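PDB 2PKE: haloacid delahogenase-like family hydrolase from Xanthomonas campestris pv. campestris, which probably acts as a magnesium-dependent phosphatase of the haloacid dehalogenase-like hydrolase family, with a magnesium ion bound in its active site. Local coordinates for residues A[161-166]-A[190-195]. Numbering follows the deposited sequence.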
ATOM      1  N   SER A 161       6.935  -1.053  -2.836  1.00 21.54           N
ATOM      2  CA  SER A 161       7.508  -1.544  -1.561  1.00 23.43           C
ATOM      3  C   SER A 161       8.988  -1.185  -1.397  1.00 24.21           C
ATOM      4  O   SER A 161       9.476  -0.904  -0.265  1.00 25.62           O
ATOM      5  CB  SER A 161       7.269  -3.046  -1.458  1.00 24.66           C
ATOM      6  OG  SER A 161       5.912  -3.227  -1.034  1.00 27.57           O
ATOM      7  N   GLU A 162       9.707  -1.172  -2.525  1.00 23.59           N
ATOM      8  CA  GLU A 162      11.107  -0.785  -2.493  1.00 21.86           C
ATOM      9  C   GLU A 162      11.440  -0.126  -3.805  1.00 22.65           C
ATOM     10  O   GLU A 162      10.905  -0.503  -4.853  1.00 21.55           O
ATOM     11  CB  GLU A 162      12.063  -1.949  -2.248  1.00 24.27           C
ATOM     12  CG  GLU A 162      13.557  -1.546  -2.148  1.00 23.01           C
ATOM     13  CD  GLU A 162      13.798  -0.587  -1.026  1.00 23.87           C
ATOM     14  OE1 GLU A 162      13.673   0.631  -1.233  1.00 24.33           O
ATOM     15  OE2 GLU A 162      14.028  -1.049   0.108  1.00 24.58           O
ATOM     16  N   LYS A 163      12.327   0.852  -3.718  1.00 22.17           N
ATOM     17  CA  LYS A 163      12.847   1.567  -4.886  1.00 23.57           C
ATOM     18  C   LYS A 163      14.187   0.926  -5.284  1.00 24.44           C
ATOM     19  O   LYS A 163      15.207   1.198  -4.725  1.00 23.53           O
ATOM     20  CB  LYS A 163      13.024   3.036  -4.580  1.00 27.64           C
ATOM     21  CG  LYS A 163      11.770   3.878  -4.887  1.00 22.36           C
ATOM     22  CD  LYS A 163      12.006   5.346  -4.534  1.00 27.10           C
ATOM     23  CE  LYS A 163      10.859   6.216  -4.959  1.00 26.10           C
ATOM     24  NZ  LYS A 163      10.965   7.575  -4.312  1.00 24.08           N
ATOM     25  N   ASP A 164      14.126   0.025  -6.232  1.00 25.99           N
ATOM     26  CA  ASP A 164      15.293  -0.708  -6.675  1.00 21.50           C
ATOM     27  C   ASP A 164      15.192  -0.849  -8.171  1.00 21.84           C
ATOM     28  O   ASP A 164      14.122  -0.599  -8.729  1.00 21.29           O
ATOM     29  CB  ASP A 164      15.433  -2.038  -5.911  1.00 24.84           C
ATOM     30  CG  ASP A 164      14.205  -2.948  -6.004  1.00 29.61           C
ATOM     31  OD1 ASP A 164      13.443  -2.918  -6.983  1.00 25.61           O
ATOM     32  OD2 ASP A 164      14.037  -3.759  -5.059  1.00 30.01           O
ATOM     33  N   PRO A 165      16.300  -1.236  -8.838  1.00 23.58           N
ATOM     34  CA  PRO A 165      16.262  -1.262 -10.314  1.00 23.27           C
ATOM     35  C   PRO A 165      15.134  -2.094 -10.893  1.00 20.88           C
ATOM     36  O   PRO A 165      14.493  -1.686 -11.868  1.00 24.93           O
ATOM     37  CB  PRO A 165      17.685  -1.783 -10.711  1.00 19.80           C
ATOM     38  CG  PRO A 165      18.528  -1.486  -9.512  1.00 22.62           C
ATOM     39  CD  PRO A 165      17.629  -1.619  -8.320  1.00 26.57           C
ATOM     40  N   GLN A 166      14.836  -3.221 -10.257  1.00 23.45           N
ATOM     41  CA  GLN A 166      13.814  -4.127 -10.765  1.00 25.14           C
ATOM     42  C   GLN A 166      12.454  -3.439 -10.724  1.00 21.79           C
ATOM     43  O   GLN A 166      11.637  -3.558 -11.649  1.00 23.05           O
ATOM     44  CB  GLN A 166      13.744  -5.406  -9.928  1.00 24.78           C
ATOM     45  CG  GLN A 166      15.071  -6.073  -9.637  1.00 38.30           C
ATOM     46  CD  GLN A 166      15.749  -5.600  -8.333  1.00 42.28           C
ATOM     47  OE1 GLN A 166      16.370  -4.537  -8.296  1.00 36.53           O
ATOM     48  NE2 GLN A 166      15.704  -6.437  -7.294  1.00 52.80           N
ATOM     49  N   ARG A 190      20.548   7.231  -3.098  1.00 26.42           N
ATOM     50  CA  ARG A 190      20.398   5.778  -2.954  1.00 29.48           C
ATOM     51  C   ARG A 190      19.086   5.248  -3.519  1.00 26.20           C
ATOM     52  O   ARG A 190      19.082   4.236  -4.185  1.00 25.55           O
ATOM     53  CB  ARG A 190      20.495   5.372  -1.464  1.00 33.12           C
ATOM     54  CG  ARG A 190      21.261   4.057  -1.176  1.00 37.87           C
ATOM     55  CD  ARG A 190      21.547   3.869   0.345  1.00 37.22           C
ATOM     56  N   SER A 191      17.962   5.916  -3.232  1.00 29.26           N
ATOM     57  CA  SER A 191      16.625   5.419  -3.627  1.00 27.88           C
ATOM     58  C   SER A 191      16.039   6.001  -4.892  1.00 27.43           C
ATOM     59  O   SER A 191      15.281   5.333  -5.597  1.00 25.91           O
ATOM     60  CB  SER A 191      15.620   5.682  -2.504  1.00 31.00           C
ATOM     61  OG  SER A 191      15.863   4.788  -1.476  1.00 35.62           O
ATOM     62  N   ASP A 192      16.292   7.279  -5.146  1.00 26.16           N
ATOM     63  CA  ASP A 192      15.615   7.958  -6.211  1.00 23.84           C
ATOM     64  C   ASP A 192      16.461   7.930  -7.487  1.00 26.37           C
ATOM     65  O   ASP A 192      15.969   7.631  -8.561  1.00 34.01           O
ATOM     66  CB  ASP A 192      15.239   9.392  -5.781  1.00 22.82           C
ATOM     67  CG  ASP A 192      14.273   9.403  -4.596  1.00 21.26           C
ATOM     68  OD1 ASP A 192      13.341   8.557  -4.604  1.00 28.33           O
ATOM     69  OD2 ASP A 192      14.427  10.228  -3.665  1.00 25.92           O
ATOM     70  N   VAL A 193      17.732   8.216  -7.351  1.00 24.06           N
ATOM     71  CA  VAL A 193      18.583   8.482  -8.499  1.00 22.52           C
ATOM     72  C   VAL A 193      19.384   7.229  -8.931  1.00 22.39           C
ATOM     73  O   VAL A 193      19.381   6.848 -10.105  1.00 23.27           O
ATOM     74  CB  VAL A 193      19.493   9.715  -8.167  1.00 25.56           C
ATOM     75  CG1 VAL A 193      20.609   9.929  -9.234  1.00 22.66           C
ATOM     76  CG2 VAL A 193      18.638  10.985  -7.988  1.00 25.58           C
ATOM     77  N   GLU A 194      20.077   6.595  -8.001  1.00 23.26           N
ATOM     78  CA  GLU A 194      21.016   5.536  -8.355  1.00 24.20           C
ATOM     79  C   GLU A 194      20.332   4.357  -9.054  1.00 21.15           C
ATOM     80  O   GLU A 194      20.839   3.872 -10.042  1.00 21.27           O
ATOM     81  CB  GLU A 194      21.778   5.025  -7.132  1.00 25.19           C
ATOM     82  CG  GLU A 194      22.880   5.916  -6.587  1.00 36.07           C
ATOM     83  CD  GLU A 194      23.507   5.324  -5.295  1.00 37.54           C
ATOM     84  OE1 GLU A 194      23.362   4.075  -5.087  1.00 44.53           O
ATOM     85  OE2 GLU A 194      24.140   6.100  -4.517  1.00 50.99           O
ATOM     86  N   PRO A 195      19.181   3.881  -8.547  1.00 18.64           N
ATOM     87  CA  PRO A 195      18.517   2.747  -9.240  1.00 19.75           C
ATOM     88  C   PRO A 195      18.024   3.042 -10.657  1.00 22.40           C
ATOM     89  O   PRO A 195      17.973   2.147 -11.495  1.00 19.60           O
ATOM     90  CB  PRO A 195      17.345   2.442  -8.330  1.00 21.07           C
ATOM     91  CG  PRO A 195      17.731   3.011  -6.979  1.00 20.11           C
ATOM     92  CD  PRO A 195      18.495   4.227  -7.300  1.00 21.49           C
TER
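The ammonium nitrogen of Lys163 is held by three groups: NZ forms a 2.6 Å salt bridge to OD1 of Asp192, a second one to Asp19, a magnesium ligand, and a hydrogen bond to the carbonyl of Ile133. It meets Asp192 OD1 nearly along the C-O axis. Lys163 reaches this place because CG lies beside the backbone N (chi1 -90°) and the rest of the chain is stretched out, running past the helical turn that begins 189-198. On the way, Lys163 CB and CD graze the carbonyl oxygen of Ser191, each at 3.4 Å from O. The other carboxylate oxygen of Asp192, OD2, accepts from the backbone N of Ser188, so both ends of the group are held and its rotation is fixed. Further along, the ring of Pro195 packs on Pro165 and on the backbone: Pro195 CB makes an apolar contact of 4.1 Å with Pro165 CD, and Pro195 CG lies 3.8 Å from Lys163 O. Glu162 turns its carboxylate onto the next backbone N: OE1 accepts a hydrogen bond from Lys163 N at 2.8 Å, on its anti side and 18° out of the carboxylate plane, and also forms a salt bridge with Lys135. In this Rossmann-like HAD core, such a lysine probably offsets the negative charge of the carboxylates around the magnesium ion; the Asp192 side chain comes within about 4 Å of the metal (nearest atoms), consistent with a second-shell role.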